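Local coordinates for protein malate dehydrogenase (Naegleria fowleri, PDB 6UM4) that probably catalyses the reversible, nicotinamide-cofactor-dependent interconversion of malate and oxaloacetate, as other malate dehydrogenases do, at residues A[121-126]-A[174-179]; A[145-150]-A[159-164]; A[226-231]-A[408-413]; A[344-349]-A[354-359]; A[374-379]-A[384-389]. All coordinates share one frame; numbering follows the deposited sequence. Where two conformers were deposited one is given.

Contact 1. Residues A[121-126]-A[174-179]; sequences EMLGEN and ADYAIL
Leu123 and Tyr176 run past one another in opposite directions, the leucine reaching from the loop 121-126 and the tyrosine from strand 176-179. The leucine comes over one face of the ring: Leu123 CD1 lies toward the rim, 3.7 Å from Tyr176 CE2 and 4.0 Å from Tyr176 CD2, and the second methyl, CD2, sits over the same face. Tyr176 is set up for this by a first torsion of -58°, which places CG opposite its own carbonyl carbon and sends the ring across the gap toward the loop. The two backbones remain well separated, Leu123 CA standing 10.4 Å from Tyr176 CA, so the side chains alone bridge the distance.

A second pair meets in a different manner. Met122 and Ile178 reach toward each other tip to tip, with Met122 SD 3.8 Å from Ile178 CD1 and Met122 CE slightly farther, 4.2 Å from the same methyl. The methionine leaves its backbone extended (chi1 -175°) and bends at the sulfur, so that both SD and CE border the isoleucine methyl.

Strand 176-179 belongs to the parallel sheet of the Rossmann-type NAD-binding domain, where it lies beside strand 98-102. Tyr176 and Ile178 project from one side of it, toward the loop and helix 332-348, whose Met343 packs on Met122, Tyr176 and Ile178. Ala177 and Leu179 pack against helix 191-212. Leu123 also rests on Val98 and Ile100 of the adjoining strand.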
# COMPACT_ATOMS: atom_id res chain seq x y z
N GLU A 121 -4.65 2.13 8.90
CA GLU A 121 -3.82 1.01 9.36
C GLU A 121 -2.74 1.47 10.34
O GLU A 121 -2.49 0.81 11.36
CB GLU A 121 -3.19 0.28 8.17
CG GLU A 121 -2.31 -0.93 8.52
CD GLU A 121 -1.69 -1.56 7.28
OE1 GLU A 121 -2.00 -1.06 6.17
OE2 GLU A 121 -0.90 -2.53 7.41
N MET A 122 -2.09 2.59 10.06
CA MET A 122 -0.98 3.01 10.90
C MET A 122 -1.44 3.37 12.31
O MET A 122 -0.81 2.95 13.29
CB MET A 122 -0.24 4.19 10.27
CG MET A 122 1.00 4.56 11.08
SD MET A 122 2.05 5.74 10.23
CE MET A 122 1.22 7.27 10.67
N LEU A 123 -2.53 4.12 12.43
CA LEU A 123 -2.92 4.66 13.73
C LEU A 123 -4.24 4.12 14.27
O LEU A 123 -4.61 4.50 15.39
CB LEU A 123 -3.00 6.20 13.68
CG LEU A 123 -1.69 6.93 13.34
CD1 LEU A 123 -1.84 8.46 13.36
CD2 LEU A 123 -0.55 6.47 14.27
N GLY A 124 -4.95 3.28 13.53
CA GLY A 124 -6.19 2.72 14.02
C GLY A 124 -7.39 3.21 13.24
O GLY A 124 -7.44 4.36 12.77
N GLU A 125 -8.40 2.34 13.11
CA GLU A 125 -9.54 2.61 12.25
C GLU A 125 -10.44 3.72 12.76
O GLU A 125 -11.28 4.22 11.99
CB GLU A 125 -10.37 1.33 12.07
N ASN A 126 -10.29 4.14 14.01
CA ASN A 126 -11.12 5.21 14.57
C ASN A 126 -10.33 6.49 14.82
O ASN A 126 -10.79 7.35 15.58
CB ASN A 126 -11.79 4.72 15.86
CG ASN A 126 -12.83 3.64 15.59
OD1 ASN A 126 -13.73 3.83 14.76
ND2 ASN A 126 -12.71 2.51 16.27
N ALA A 174 2.25 19.38 13.97
CA ALA A 174 2.49 17.96 13.76
C ALA A 174 2.40 17.20 15.08
O ALA A 174 2.96 17.62 16.10
CB ALA A 174 3.86 17.74 13.12
N ASP A 175 1.65 16.10 15.06
CA ASP A 175 1.68 15.12 16.13
C ASP A 175 2.64 13.99 15.82
O ASP A 175 3.15 13.34 16.73
CB ASP A 175 0.29 14.51 16.38
CG ASP A 175 -0.70 15.52 16.82
OD1 ASP A 175 -0.45 16.17 17.85
OD2 ASP A 175 -1.73 15.65 16.12
N TYR A 176 2.85 13.76 14.53
CA TYR A 176 3.71 12.71 14.01
C TYR A 176 4.48 13.25 12.82
O TYR A 176 3.96 14.07 12.06
CB TYR A 176 2.89 11.49 13.59
CG TYR A 176 2.06 10.92 14.70
CD1 TYR A 176 2.64 10.15 15.70
CD2 TYR A 176 0.71 11.15 14.77
CE1 TYR A 176 1.88 9.61 16.74
CE2 TYR A 176 -0.06 10.63 15.80
CZ TYR A 176 0.52 9.86 16.78
OH TYR A 176 -0.25 9.35 17.80
N ALA A 177 5.71 12.80 12.66
CA ALA A 177 6.47 13.14 11.47
C ALA A 177 7.24 11.91 11.02
O ALA A 177 7.94 11.27 11.81
CB ALA A 177 7.40 14.34 11.70
N ILE A 178 7.13 11.58 9.74
CA ILE A 178 7.87 10.49 9.12
C ILE A 178 8.78 11.12 8.08
O ILE A 178 8.31 11.76 7.13
CB ILE A 178 6.94 9.43 8.49
CG1 ILE A 178 6.08 8.80 9.58
CG2 ILE A 178 7.76 8.34 7.78
CD1 ILE A 178 5.03 7.86 9.06
N LEU A 179 10.09 11.00 8.28
CA LEU A 179 11.06 11.74 7.50
C LEU A 179 11.69 10.81 6.48
O LEU A 179 12.64 10.09 6.78
CB LEU A 179 12.11 12.37 8.42
CG LEU A 179 11.41 13.26 9.43
CD1 LEU A 179 12.38 14.10 10.23
CD2 LEU A 179 10.37 14.16 8.69

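Contact 2. Residues A[145-150]-A[159-164]; sequences GVKMEL and EEIYLT
Lys147 turns its CG opposite the backbone N (chi1 177°) and stays extended as far as CE, while Ile161 places CG1 opposite its carbonyl carbon (chi1 -55°), and these two choices bring the methylenes of the lysine over the branched end of the isoleucine. Lys147 CG approaches Ile161 CG2 to 3.8 Å and Ile161 CD1 to 4.0 Å, the two side chains meeting at a slant. Farther out, Lys147 CE passes 3.8 Å from Ile161 O. The lysine therefore contributes its aliphatic stem to the packing, whereas its ammonium group forms a salt bridge with Asp151, one helical turn on.

Ile161 is shared between two helix residues. Its CD1 methyl also touches Leu150, lying 3.7 Å from Leu150 CB and 4.2 Å from Leu150 CD1. The partner of Lys147 toward the end of the strand is Leu163, whose CD2 is 4.1 Å from Lys147 CB. Behind this layer, Leu150 packs on Leu114 and Phe115 of helix 108-118. Elsewhere on helix 140-151, Glu149 makes a salt bridge with Arg327 of the second subunit.

The helix and strand segments run close to antiparallel, at 170°, with their axes 9.5 Å apart. Such packing is characteristic of a beta-alpha-beta crossover, here strand 129-134, helix 140-151 and edge strand 158-164 of the Rossmann-type domain.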
# COMPACT_ATOMS: atom_id res chain seq x y z
N GLY A 145 -0.39 15.62 -7.86
CA GLY A 145 -0.85 14.30 -8.28
C GLY A 145 -0.99 13.34 -7.12
O GLY A 145 -1.88 12.48 -7.11
N VAL A 146 -0.09 13.43 -6.15
CA VAL A 146 -0.20 12.58 -4.97
C VAL A 146 -1.50 12.87 -4.25
O VAL A 146 -2.20 11.96 -3.80
CB VAL A 146 1.03 12.79 -4.05
CG1 VAL A 146 0.86 12.03 -2.73
CG2 VAL A 146 2.29 12.32 -4.77
N LYS A 147 -1.83 14.15 -4.08
CA LYS A 147 -3.07 14.49 -3.40
C LYS A 147 -4.27 13.95 -4.17
O LYS A 147 -5.18 13.35 -3.59
CB LYS A 147 -3.17 16.00 -3.21
CG LYS A 147 -4.46 16.45 -2.56
CD LYS A 147 -4.49 17.94 -2.37
CE LYS A 147 -5.81 18.38 -1.78
NZ LYS A 147 -6.97 18.03 -2.66
N MET A 148 -4.24 14.09 -5.49
CA MET A 148 -5.32 13.58 -6.32
C MET A 148 -5.53 12.09 -6.11
O MET A 148 -6.67 11.63 -5.93
CB MET A 148 -5.03 13.88 -7.78
CG MET A 148 -5.31 15.31 -8.17
SD MET A 148 -5.00 15.60 -9.91
CE MET A 148 -3.44 16.45 -9.85
N GLU A 149 -4.44 11.31 -6.10
CA GLU A 149 -4.59 9.87 -5.94
C GLU A 149 -5.14 9.53 -4.57
O GLU A 149 -6.00 8.66 -4.43
CB GLU A 149 -3.26 9.16 -6.17
CG GLU A 149 -2.82 9.12 -7.63
CD GLU A 149 -2.06 7.83 -7.99
OE1 GLU A 149 -0.81 7.90 -8.06
OE2 GLU A 149 -2.71 6.76 -8.15
N LEU A 150 -4.67 10.23 -3.54
CA LEU A 150 -5.17 9.98 -2.19
C LEU A 150 -6.64 10.36 -2.05
O LEU A 150 -7.41 9.63 -1.42
CB LEU A 150 -4.33 10.77 -1.19
CG LEU A 150 -3.00 10.16 -0.78
CD1 LEU A 150 -2.21 11.18 0.05
CD2 LEU A 150 -3.24 8.89 0.01
N GLU A 159 -8.93 13.61 6.77
CA GLU A 159 -9.67 14.85 6.93
C GLU A 159 -9.06 16.01 6.16
O GLU A 159 -9.78 16.96 5.81
CB GLU A 159 -9.76 15.22 8.42
CG GLU A 159 -11.18 15.52 8.88
CD GLU A 159 -11.62 14.59 10.00
OE1 GLU A 159 -11.18 14.80 11.15
OE2 GLU A 159 -12.40 13.65 9.72
N GLU A 160 -7.76 15.96 5.87
CA GLU A 160 -7.12 17.04 5.16
C GLU A 160 -5.85 16.52 4.52
O GLU A 160 -5.19 15.64 5.06
CB GLU A 160 -6.78 18.21 6.09
CG GLU A 160 -6.30 19.46 5.36
CD GLU A 160 -5.64 20.49 6.26
OE1 GLU A 160 -5.66 20.33 7.50
OE2 GLU A 160 -5.14 21.50 5.72
N ILE A 161 -5.51 17.08 3.36
CA ILE A 161 -4.21 16.89 2.72
C ILE A 161 -3.65 18.28 2.43
O ILE A 161 -4.19 19.00 1.58
CB ILE A 161 -4.29 16.07 1.43
CG1 ILE A 161 -4.98 14.73 1.68
CG2 ILE A 161 -2.89 15.85 0.87
CD1 ILE A 161 -5.29 13.95 0.39
N TYR A 162 -2.57 18.66 3.11
CA TYR A 162 -1.92 19.95 2.91
C TYR A 162 -0.57 19.72 2.24
O TYR A 162 0.19 18.83 2.65
CB TYR A 162 -1.76 20.69 4.24
CG TYR A 162 -1.01 22.01 4.14
CD1 TYR A 162 -1.67 23.17 3.75
CD2 TYR A 162 0.35 22.09 4.44
CE1 TYR A 162 -0.98 24.39 3.67
CE2 TYR A 162 1.03 23.28 4.34
CZ TYR A 162 0.37 24.44 3.96
OH TYR A 162 1.07 25.62 3.88
N LEU A 163 -0.27 20.51 1.21
CA LEU A 163 0.94 20.38 0.41
C LEU A 163 1.84 21.59 0.58
O LEU A 163 1.35 22.72 0.56
CB LEU A 163 0.61 20.25 -1.08
CG LEU A 163 -0.49 19.31 -1.56
CD1 LEU A 163 -0.51 19.36 -3.07
CD2 LEU A 163 -0.27 17.90 -1.07
N THR A 164 3.15 21.38 0.68
CA THR A 164 4.05 22.52 0.83
C THR A 164 5.48 22.12 0.49
O THR A 164 5.86 20.95 0.57
CB THR A 164 3.98 23.11 2.24
OG1 THR A 164 4.90 24.20 2.35
CG2 THR A 164 4.28 22.09 3.31

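Contact 3. Residues A[226-231]-A[408-413]; sequences ANTNAM and IEEKKI
Thr228 donates a short hydrogen bond to Glu410 across two helices, with Thr228 OG1 2.5 Å from Glu410 OE1. Thr228 and Met231, one turn apart on helix 226-235, bury the most surface here, each with its own partner on helix 394-414. The carboxylate receives the hydroxyl on its anti lone pair, on the side away from OE2. Thr228 OG1 also lies 3.3 Å from Glu410 CB, tucked against the stem of the glutamate. With CG opposite the carbonyl carbon and the chain extended beyond it, Glu410 brings its carboxylate across to the other helix. OE2 is held separately by the side-chain amide of Asn279.

Met231 meets Lys411 at about a right angle. Its sulfur lies against the flank of the lysine, Met231 SD being 3.7 Å from Lys411 CD and 3.8 Å from Lys411 CG. Met231 departs from extended at chi2 (-147°) and bends sharply at chi3 (67°) to place SD there. Lys411 NZ is also near, 3.5 Å from Met231 SD, but its hydrogen-bond partner is Gly369 O.

This helix-helix packing ties helix 226-235, which follows strand 218-221 of the Rossmann-type sheet, to helix 394-414 of the C-terminal domain. Val414 packs on Thr228 and Met231, Trp371 of strand 371-380 on Met231, and helix 191-212 borders Asn229 and Glu410.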
# COMPACT_ATOMS: atom_id res chain seq x y z
N ALA A 226 20.31 6.87 8.69
CA ALA A 226 19.15 7.03 9.57
C ALA A 226 19.57 7.42 10.99
O ALA A 226 19.23 8.50 11.46
CB ALA A 226 18.32 5.75 9.59
N ASN A 227 20.37 6.56 11.65
CA ASN A 227 20.74 6.80 13.05
C ASN A 227 21.33 8.18 13.24
O ASN A 227 20.98 8.91 14.18
CB ASN A 227 21.75 5.76 13.55
CG ASN A 227 21.22 4.35 13.47
OD1 ASN A 227 20.64 3.96 12.45
ND2 ASN A 227 21.41 3.57 14.54
N THR A 228 22.26 8.54 12.36
CA THR A 228 22.94 9.83 12.47
C THR A 228 21.99 10.98 12.14
O THR A 228 22.03 12.03 12.79
CB THR A 228 24.14 9.82 11.53
OG1 THR A 228 25.00 8.73 11.90
CG2 THR A 228 24.92 11.12 11.64
N ASN A 229 21.14 10.81 11.13
CA ASN A 229 20.15 11.85 10.85
C ASN A 229 19.27 12.10 12.06
O ASN A 229 19.00 13.25 12.42
CB ASN A 229 19.30 11.46 9.64
CG ASN A 229 20.03 11.65 8.32
OD1 ASN A 229 21.02 12.37 8.23
ND2 ASN A 229 19.55 10.97 7.28
N ALA A 230 18.82 11.02 12.72
CA ALA A 230 17.97 11.17 13.90
C ALA A 230 18.71 11.91 15.01
O ALA A 230 18.14 12.79 15.69
CB ALA A 230 17.53 9.79 14.39
N MET A 231 19.98 11.57 15.21
CA MET A 231 20.79 12.23 16.22
C MET A 231 20.91 13.72 15.95
O MET A 231 20.87 14.54 16.87
CB MET A 231 22.16 11.59 16.27
CG MET A 231 23.02 12.18 17.38
SD MET A 231 24.72 12.16 16.83
CE MET A 231 24.61 13.37 15.51
N ILE A 408 29.97 6.00 16.01
CA ILE A 408 30.82 7.05 16.56
C ILE A 408 31.56 7.78 15.44
O ILE A 408 31.69 9.01 15.46
CB ILE A 408 31.80 6.46 17.60
CG1 ILE A 408 31.00 6.05 18.85
CG2 ILE A 408 32.85 7.50 17.98
CD1 ILE A 408 31.77 5.27 19.85
N GLU A 409 32.04 7.04 14.43
CA GLU A 409 32.74 7.69 13.32
C GLU A 409 31.79 8.59 12.56
O GLU A 409 32.16 9.70 12.16
CB GLU A 409 33.36 6.64 12.39
N GLU A 410 30.55 8.15 12.36
CA GLU A 410 29.56 8.99 11.70
C GLU A 410 29.33 10.28 12.49
O GLU A 410 29.29 11.37 11.92
CB GLU A 410 28.27 8.21 11.51
CG GLU A 410 28.39 7.12 10.45
CD GLU A 410 27.07 6.44 10.07
OE1 GLU A 410 25.98 6.97 10.40
OE2 GLU A 410 27.15 5.35 9.47
N LYS A 411 29.22 10.16 13.82
CA LYS A 411 28.96 11.34 14.64
C LYS A 411 30.09 12.35 14.54
O LYS A 411 29.84 13.55 14.36
CB LYS A 411 28.73 10.92 16.09
CG LYS A 411 28.53 12.07 17.04
CD LYS A 411 28.01 11.56 18.36
CE LYS A 411 28.00 12.66 19.40
NZ LYS A 411 26.59 13.13 19.58
N LYS A 412 31.34 11.88 14.59
CA LYS A 412 32.48 12.80 14.48
C LYS A 412 32.47 13.53 13.15
O LYS A 412 32.86 14.70 13.09
CB LYS A 412 33.80 12.04 14.65
N ILE A 413 32.01 12.87 12.09
CA ILE A 413 32.01 13.52 10.78
C ILE A 413 31.02 14.67 10.75
O ILE A 413 31.31 15.73 10.18
CB ILE A 413 31.73 12.49 9.68
CG1 ILE A 413 32.97 11.62 9.47
CG2 ILE A 413 31.25 13.19 8.40
CD1 ILE A 413 32.75 10.47 8.53
O HOH W 1 23.69 6.16 10.56

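Contact 4. Residues A[344-349]-A[354-359]; sequences HDWVLG and VSMAIP
Trp346 and Met356 join the last turn of helix 332-348 to strand 353-359, a helix-to-strand connection within the alpha/beta C-terminal domain of the lactate/malate dehydrogenase family. The aromatic interaction between them is a CH-pi contact. Met356 CE stands 3.8 Å from the centroid of the five-membered ring of Trp346, only 8° off the ring normal. The thioether is turned at chi3 (78°), so the methyl leads and the sulfur follows behind it: Met356 SD is 5.1 Å from the same centroid, still above the face, a Met-aromatic arrangement at longer range. Overall the methionine side chain meets the indole at about a right angle.

Polar contacts fix the neighbouring acid. His344 ND1 donates a hydrogen bond of 2.9 Å to Asp345 OD1, which lies near the imidazole plane and is met on its anti side, 20° out of the carboxylate plane. Asp345 OD2 is bound by Arg250 in a salt bridge and by Asn350 through a hydrogen bond. These partners hold both carboxylate oxygens and should restrain its rotation; the positive charge of Arg250 probably helps keep the buried group ionised.

Across the interface the same carboxylate meets only carbon, with Asp345 OD2 3.7 Å from the Val354 CG1 methyl.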
# COMPACT_ATOMS: atom_id res chain seq x y z
N HIS A 344 3.04 2.25 13.92
CA HIS A 344 1.90 1.57 14.52
C HIS A 344 2.24 1.03 15.90
O HIS A 344 1.49 1.25 16.87
CB HIS A 344 1.44 0.44 13.60
CG HIS A 344 0.44 -0.46 14.25
ND1 HIS A 344 0.80 -1.47 15.11
CD2 HIS A 344 -0.92 -0.46 14.20
CE1 HIS A 344 -0.29 -2.07 15.56
NE2 HIS A 344 -1.34 -1.48 15.02
N ASP A 345 3.35 0.29 16.01
CA ASP A 345 3.79 -0.25 17.30
C ASP A 345 4.18 0.86 18.28
O ASP A 345 3.89 0.76 19.48
CB ASP A 345 4.96 -1.23 17.07
CG ASP A 345 4.54 -2.47 16.24
OD1 ASP A 345 3.33 -2.63 15.96
OD2 ASP A 345 5.42 -3.28 15.86
N TRP A 346 4.83 1.92 17.79
CA TRP A 346 5.20 3.04 18.67
C TRP A 346 3.96 3.62 19.36
O TRP A 346 3.99 3.92 20.56
CB TRP A 346 5.91 4.12 17.84
CG TRP A 346 6.84 5.06 18.61
CD1 TRP A 346 7.05 5.09 19.96
CD2 TRP A 346 7.69 6.08 18.04
NE1 TRP A 346 7.99 6.07 20.26
CE2 TRP A 346 8.40 6.68 19.11
CE3 TRP A 346 7.91 6.54 16.73
CZ2 TRP A 346 9.31 7.72 18.91
CZ3 TRP A 346 8.84 7.56 16.53
CH2 TRP A 346 9.52 8.15 17.62
N VAL A 347 2.87 3.76 18.61
CA VAL A 347 1.65 4.40 19.10
C VAL A 347 0.72 3.40 19.80
O VAL A 347 0.13 3.72 20.83
CB VAL A 347 0.93 5.09 17.93
CG1 VAL A 347 -0.44 5.59 18.34
CG2 VAL A 347 1.79 6.19 17.35
N LEU A 348 0.55 2.20 19.24
CA LEU A 348 -0.45 1.28 19.77
C LEU A 348 0.14 0.10 20.53
O LEU A 348 -0.61 -0.64 21.16
CB LEU A 348 -1.35 0.77 18.64
CG LEU A 348 -2.11 1.87 17.90
CD1 LEU A 348 -2.82 1.34 16.66
CD2 LEU A 348 -3.11 2.58 18.81
N GLY A 349 1.46 -0.07 20.52
CA GLY A 349 2.09 -1.12 21.29
C GLY A 349 2.19 -2.43 20.53
O GLY A 349 1.51 -2.67 19.54
N VAL A 354 10.57 -5.59 19.25
CA VAL A 354 10.82 -4.98 17.95
C VAL A 354 12.13 -4.21 18.07
O VAL A 354 12.64 -3.97 19.16
CB VAL A 354 9.66 -4.07 17.48
CG1 VAL A 354 8.39 -4.90 17.34
CG2 VAL A 354 9.44 -2.90 18.44
N SER A 355 12.71 -3.91 16.91
CA SER A 355 13.92 -3.12 16.83
C SER A 355 13.57 -1.68 16.46
O SER A 355 12.76 -1.45 15.57
CB SER A 355 14.91 -3.69 15.81
OG SER A 355 15.33 -5.01 16.16
N MET A 356 14.18 -0.74 17.18
CA MET A 356 14.14 0.69 16.92
C MET A 356 15.53 1.24 17.22
O MET A 356 16.17 0.79 18.17
CB MET A 356 13.11 1.40 17.82
CG MET A 356 11.64 0.94 17.61
SD MET A 356 10.52 1.61 18.87
CE MET A 356 10.28 3.29 18.28
N ALA A 357 16.00 2.19 16.40
CA ALA A 357 17.22 2.94 16.68
C ALA A 357 16.87 4.13 17.57
O ALA A 357 16.18 5.06 17.13
CB ALA A 357 17.87 3.42 15.39
N ILE A 358 17.37 4.12 18.80
CA ILE A 358 16.89 5.04 19.83
C ILE A 358 18.09 5.76 20.45
O ILE A 358 19.23 5.30 20.32
CB ILE A 358 16.06 4.30 20.90
CG1 ILE A 358 16.99 3.44 21.77
CG2 ILE A 358 15.03 3.37 20.24
CD1 ILE A 358 16.29 2.64 22.85
N PRO A 359 17.87 6.91 21.11
CA PRO A 359 18.99 7.55 21.81
C PRO A 359 19.54 6.64 22.89
O PRO A 359 18.80 6.12 23.73
CB PRO A 359 18.37 8.83 22.41
CG PRO A 359 16.90 8.55 22.46
CD PRO A 359 16.63 7.69 21.23

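Contact 5. Residues A[374-379]-A[384-389]; sequences MPVQCF and YGVIEG
Three backbone hydrogen bonds link the antiparallel segments, Gln377 N to Gly385 O at 2.9 Å, Gly385 N to Gln377 O at 3.0 Å and Ile387 N to Pro375 O at 2.9 Å, with Val376-Val386 and Cys378-Tyr384 as the non-hydrogen-bonded pairs. The last of the three prolongs the pairing past the end of strand 383-386.

Val386 turns its CG2 methyl to Met374, whose SD lies 3.7 Å away, and the same CG2 is 4.2 Å from Val376 CG1. Ile387 leans along strand 371-380: its CG1 is 3.9 Å from Pro375 CB, and CD1 extends to the Gln377 backbone and CB. Cys378 and Tyr384 lie on one face of the sheet, with Gln377 and Gly385 on the other; Cys378 SG is 4.1 Å from Tyr384 CB. The tyrosine carries CG between its backbone N and carbonyl carbon (chi1 56°), which swings the ring away from strand 371-380; there it meets Trp346 with planes at about 45°, and its hydroxyl is hydrogen-bonded to Glu243 O.

Phe379 folds back over the strand pair. Gln377 O lies over the centre of its ring, which packs on the backbone of Gly385, Phe379 CE2 coming within 3.6 Å of Gly385 N.

The arrangement is a beta hairpin that supplies the middle and one outer strand of a three-stranded antiparallel sheet in the C-terminal domain, whose third strand is 353-359.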
# COMPACT_ATOMS: atom_id res chain seq x y z
N MET A 374 18.23 -1.28 19.30
CA MET A 374 18.25 -2.20 20.43
C MET A 374 16.93 -2.96 20.44
O MET A 374 15.92 -2.47 19.94
CB MET A 374 18.41 -1.45 21.76
CG MET A 374 19.58 -0.52 21.86
SD MET A 374 19.71 0.30 23.48
CE MET A 374 20.68 1.72 22.96
N PRO A 375 16.90 -4.15 21.05
CA PRO A 375 15.61 -4.80 21.31
C PRO A 375 14.79 -3.96 22.27
O PRO A 375 15.24 -3.63 23.38
CB PRO A 375 16.00 -6.13 21.96
CG PRO A 375 17.42 -5.89 22.51
CD PRO A 375 18.05 -4.97 21.50
N VAL A 376 13.58 -3.59 21.85
CA VAL A 376 12.67 -2.83 22.70
C VAL A 376 11.29 -3.46 22.69
O VAL A 376 10.91 -4.20 21.77
CB VAL A 376 12.55 -1.35 22.28
CG1 VAL A 376 13.93 -0.71 22.17
CG2 VAL A 376 11.72 -1.22 20.99
N GLN A 377 10.54 -3.16 23.75
CA GLN A 377 9.11 -3.41 23.81
C GLN A 377 8.39 -2.08 23.69
O GLN A 377 8.66 -1.16 24.46
CB GLN A 377 8.72 -4.09 25.12
CG GLN A 377 7.23 -4.36 25.18
CD GLN A 377 6.87 -5.39 26.21
OE1 GLN A 377 7.71 -6.21 26.59
NE2 GLN A 377 5.63 -5.36 26.67
N CYS A 378 7.48 -1.98 22.72
CA CYS A 378 6.64 -0.80 22.57
C CYS A 378 5.37 -1.01 23.37
O CYS A 378 4.58 -1.91 23.07
CB CYS A 378 6.32 -0.52 21.10
SG CYS A 378 7.73 0.17 20.18
N PHE A 379 5.18 -0.21 24.41
CA PHE A 379 3.98 -0.34 25.22
C PHE A 379 2.80 0.44 24.65
O PHE A 379 1.68 0.28 25.14
CB PHE A 379 4.26 0.13 26.64
CG PHE A 379 5.58 -0.33 27.17
CD1 PHE A 379 5.84 -1.68 27.35
CD2 PHE A 379 6.56 0.59 27.51
CE1 PHE A 379 7.05 -2.10 27.84
CE2 PHE A 379 7.77 0.18 28.01
CZ PHE A 379 8.02 -1.16 28.18
N TYR A 384 8.39 3.31 24.92
CA TYR A 384 9.08 2.05 24.70
C TYR A 384 10.18 1.90 25.75
O TYR A 384 10.59 2.87 26.38
CB TYR A 384 9.69 1.94 23.29
CG TYR A 384 10.64 3.07 22.94
CD1 TYR A 384 11.92 3.12 23.48
CD2 TYR A 384 10.26 4.08 22.07
CE1 TYR A 384 12.80 4.16 23.17
CE2 TYR A 384 11.13 5.11 21.74
CZ TYR A 384 12.40 5.15 22.29
OH TYR A 384 13.25 6.19 21.97
N GLY A 385 10.63 0.65 25.92
CA GLY A 385 11.70 0.33 26.85
C GLY A 385 12.60 -0.78 26.33
O GLY A 385 12.14 -1.80 25.80
N VAL A 386 13.91 -0.57 26.46
CA VAL A 386 14.86 -1.58 26.04
C VAL A 386 14.65 -2.85 26.85
O VAL A 386 14.41 -2.80 28.06
CB VAL A 386 16.29 -1.04 26.20
CG1 VAL A 386 17.31 -2.11 25.86
CG2 VAL A 386 16.48 0.19 25.32
N ILE A 387 14.71 -4.01 26.18
CA ILE A 387 14.62 -5.27 26.89
C ILE A 387 15.80 -5.37 27.83
O ILE A 387 16.96 -5.21 27.42
CB ILE A 387 14.59 -6.45 25.90
CG1 ILE A 387 13.45 -6.30 24.90
CG2 ILE A 387 14.44 -7.77 26.66
CD1 ILE A 387 12.08 -6.38 25.54
N GLU A 388 15.53 -5.60 29.11
CA GLU A 388 16.57 -5.57 30.13
C GLU A 388 17.05 -6.98 30.48
O GLU A 388 16.35 -7.97 30.24
CB GLU A 388 16.08 -4.90 31.41
CG GLU A 388 15.76 -3.43 31.26
CD GLU A 388 15.15 -2.84 32.52
OE1 GLU A 388 15.00 -3.59 33.51
OE2 GLU A 388 14.79 -1.65 32.50
N GLY A 389 18.25 -7.05 31.03
CA GLY A 389 18.71 -8.30 31.61
C GLY A 389 19.31 -9.29 30.65
O GLY A 389 19.60 -10.42 31.05

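In the fold
Contacts 1 and 2 each involve a strand of the parallel sheet of the NAD-binding domain, with centres 15 Å apart, contact 2 falling in sequence between the two segments of contact 1. Contacts 4 and 5 lie in the C-terminal domain, 9 Å apart between centres, and share the antiparallel sheet in which strands 353-359 and 371-380 are neighbours. Contact 3 joins the two domains; its segments enclose contacts 4 and 5 along the chain. Contacts 1 and 4 meet through loop 121-126 and helix 332-348, so the domains adjoin there as well as at contact 3, about 26 Å from contact 1 between centres. Both junctions probably help set the domains around the active site, which in this family lies between them.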